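Local structure of mannan endo-1,4-beta-mannosidase (Mytilus edulis, 2C0H) at residues A[292-297]-A[321-326]. The protein hydrolyses internal beta-1,4-mannosidic linkages in the backbones of mannans, galactomannans and glucomannans, releasing short manno-oligosaccharides. The protein carries 3 engineered substitutions. Numbering follows the deposited sequence.
Sequences IGEFNQ and WTWSRT
I292 O takes the backbone N-H of W321 (N to O 3.0 Å) and F295 O that of W323 (N to O 2.9 Å), pairing strands 290-294 and 319-322 of the TIM barrel in parallel around their C-terminal ends. A side-chain bond extends it: N296 ND2 donates a hydrogen bond to W323 O (2.9 Å), nearly in its own amide plane, while N296 OD1 is held by H299. E294 and W323 run side by side in the same direction, with carboxylate and indole planes 30° apart. E294 OE1 lies over the rim of one indole face, CD comes 3.6 Å from W323 CE3, and the CB of S324, after a cis peptide bond, sits over the rim of the opposite face. W323 CG, anti to the backbone N (chi1 178°), brings the ring alongside the carboxylate, and D327 holds its NE1. On the helix 305-314 side, F295 CZ meets the T322 methyl CG2 at 3.6 Å. W321 CE3 packs 3.9 Å from G293 CA. R63 forms a salt bridge with E294 OE2 and Y265 hydrogen-bonds OE1; an alanine in place of E294 would probably leave R63 without this counter-charge, Y265 without this partner and a gap beside W323 CE3 and CZ3. The contact thus sets the probable nucleophile, E294, beside a probable substrate-binding tryptophan at the barrel's C-terminal mouth, as in other family 5 glycosidases, its carboxylate fixed from both oxygens.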
loop_
_atom_site.group_PDB
_atom_site.type_symbol
_atom_site.label_atom_id
_atom_site.label_comp_id
_atom_site.label_asym_id
_atom_site.label_seq_id
_atom_site.Cartn_x
_atom_site.Cartn_y
_atom_site.Cartn_z
ATOM N N ILE A 292 8.959 2.740 -2.655
ATOM C CA ILE A 292 9.476 1.463 -2.176
ATOM C C ILE A 292 8.836 1.239 -0.790
ATOM O O ILE A 292 9.245 1.837 0.207
ATOM C CB ILE A 292 11.014 1.463 -2.149
ATOM C CG1 ILE A 292 11.585 1.744 -3.557
ATOM C CG2 ILE A 292 11.530 0.115 -1.641
ATOM C CD1 ILE A 292 13.103 1.990 -3.588
ATOM N N GLY A 293 7.791 0.404 -0.752
ATOM C CA GLY A 293 6.841 0.363 0.349
ATOM C C GLY A 293 7.164 -0.570 1.489
ATOM O O GLY A 293 6.507 -0.491 2.510
ATOM N N GLU A 294 8.159 -1.436 1.288
ATOM C CA GLU A 294 8.691 -2.291 2.372
ATOM C C GLU A 294 10.146 -2.614 2.059
ATOM O O GLU A 294 10.461 -2.992 0.926
ATOM C CB GLU A 294 7.952 -3.632 2.474
ATOM C CG GLU A 294 6.495 -3.569 2.906
ATOM C CD GLU A 294 5.869 -4.939 3.128
ATOM O OE1 GLU A 294 6.605 -5.960 3.112
ATOM O OE2 GLU A 294 4.623 -5.005 3.313
ATOM N N PHE A 295 11.014 -2.458 3.059
ATOM C CA PHE A 295 12.416 -2.882 2.976
ATOM C C PHE A 295 12.970 -2.745 4.378
ATOM O O PHE A 295 12.373 -2.069 5.221
ATOM C CB PHE A 295 13.223 -1.995 2.018
ATOM C CG PHE A 295 13.342 -0.567 2.454
ATOM C CD1 PHE A 295 14.473 -0.094 3.143
ATOM C CD2 PHE A 295 12.319 0.340 2.184
ATOM C CE1 PHE A 295 14.566 1.210 3.532
ATOM C CE2 PHE A 295 12.409 1.656 2.587
ATOM C CZ PHE A 295 13.531 2.108 3.258
ATOM N N ASN A 296 14.144 -3.334 4.618
ATOM C CA ASN A 296 14.898 -3.019 5.839
ATOM C C ASN A 296 16.364 -3.426 5.692
ATOM O O ASN A 296 16.747 -4.154 4.786
ATOM C CB ASN A 296 14.269 -3.634 7.109
ATOM C CG ASN A 296 14.045 -5.127 7.015
ATOM O OD1 ASN A 296 14.937 -5.904 6.657
ATOM N ND2 ASN A 296 12.828 -5.558 7.351
ATOM N N GLN A 297 17.175 -2.881 6.583
ATOM C CA GLN A 297 18.619 -3.113 6.576
ATOM C C GLN A 297 18.950 -4.584 6.832
ATOM O O GLN A 297 19.921 -5.117 6.296
ATOM C CB GLN A 297 19.227 -2.223 7.640
ATOM C CG GLN A 297 20.703 -2.248 7.764
ATOM C CD GLN A 297 21.155 -1.392 8.917
ATOM O OE1 GLN A 297 20.771 -0.215 9.050
ATOM N NE2 GLN A 297 21.950 -1.984 9.791
ATOM N N TRP A 321 9.205 3.406 2.731
ATOM C CA TRP A 321 8.639 2.994 4.005
ATOM C C TRP A 321 9.311 1.708 4.491
ATOM O O TRP A 321 9.275 0.703 3.820
ATOM C CB TRP A 321 7.145 2.731 3.880
ATOM C CG TRP A 321 6.340 3.920 3.471
ATOM C CD1 TRP A 321 6.552 5.221 3.823
ATOM C CD2 TRP A 321 5.148 3.902 2.681
ATOM N NE1 TRP A 321 5.557 6.024 3.287
ATOM C CE2 TRP A 321 4.693 5.235 2.576
ATOM C CE3 TRP A 321 4.424 2.891 2.057
ATOM C CZ2 TRP A 321 3.540 5.579 1.859
ATOM C CZ3 TRP A 321 3.273 3.246 1.339
ATOM C CH2 TRP A 321 2.864 4.569 1.243
ATOM N N THR A 322 9.961 1.759 5.650
ATOM C CA THR A 322 10.592 0.575 6.184
ATOM C C THR A 322 9.582 -0.403 6.769
ATOM O O THR A 322 8.483 -0.028 7.148
ATOM C CB THR A 322 11.562 0.939 7.301
ATOM O OG1 THR A 322 10.895 1.726 8.274
ATOM C CG2 THR A 322 12.781 1.665 6.749
ATOM N N TRP A 323 9.987 -1.659 6.862
ATOM C CA TRP A 323 9.202 -2.685 7.502
ATOM C C TRP A 323 9.934 -3.127 8.767
ATOM O O TRP A 323 11.070 -3.620 8.630
ATOM C CB TRP A 323 9.083 -3.894 6.574
ATOM C CG TRP A 323 8.314 -4.991 7.210
ATOM C CD1 TRP A 323 8.811 -6.040 7.940
ATOM C CD2 TRP A 323 6.895 -5.108 7.242
ATOM N NE1 TRP A 323 7.769 -6.822 8.389
ATOM C CE2 TRP A 323 6.585 -6.260 7.983
ATOM C CE3 TRP A 323 5.850 -4.345 6.712
ATOM C CZ2 TRP A 323 5.270 -6.671 8.202
ATOM C CZ3 TRP A 323 4.545 -4.769 6.921
ATOM C CH2 TRP A 323 4.269 -5.906 7.666
ATOM N N SER A 324 9.373 -2.987 9.974
ATOM C CA SER A 324 8.208 -2.179 10.392
ATOM C C SER A 324 8.350 -1.811 11.886
ATOM O O SER A 324 9.300 -2.252 12.547
ATOM C CB SER A 324 6.917 -2.985 10.256
ATOM O OG SER A 324 6.914 -4.051 11.200
ATOM N N ARG A 325 7.409 -1.064 12.433
ATOM C CA ARG A 325 7.465 -0.724 13.884
ATOM C C ARG A 325 7.505 -1.989 14.740
ATOM O O ARG A 325 8.166 -1.991 15.771
ATOM C CB ARG A 325 6.305 0.194 14.343
ATOM C CG ARG A 325 6.207 0.451 15.861
ATOM C CD ARG A 325 7.296 1.344 16.240
ATOM N NE ARG A 325 7.446 1.617 17.675
ATOM C CZ ARG A 325 8.188 0.892 18.509
ATOM N NH1 ARG A 325 8.783 -0.210 18.093
ATOM N NH2 ARG A 325 8.317 1.269 19.777
ATOM N N THR A 326 6.776 -3.024 14.344
ATOM C CA THR A 326 6.719 -4.282 15.119
ATOM C C THR A 326 7.916 -5.209 14.930
ATOM O O THR A 326 8.183 -6.036 15.815
ATOM C CB THR A 326 5.457 -5.129 14.800
ATOM O OG1 THR A 326 5.490 -5.628 13.452
ATOM C CG2 THR A 326 4.207 -4.323 15.048
#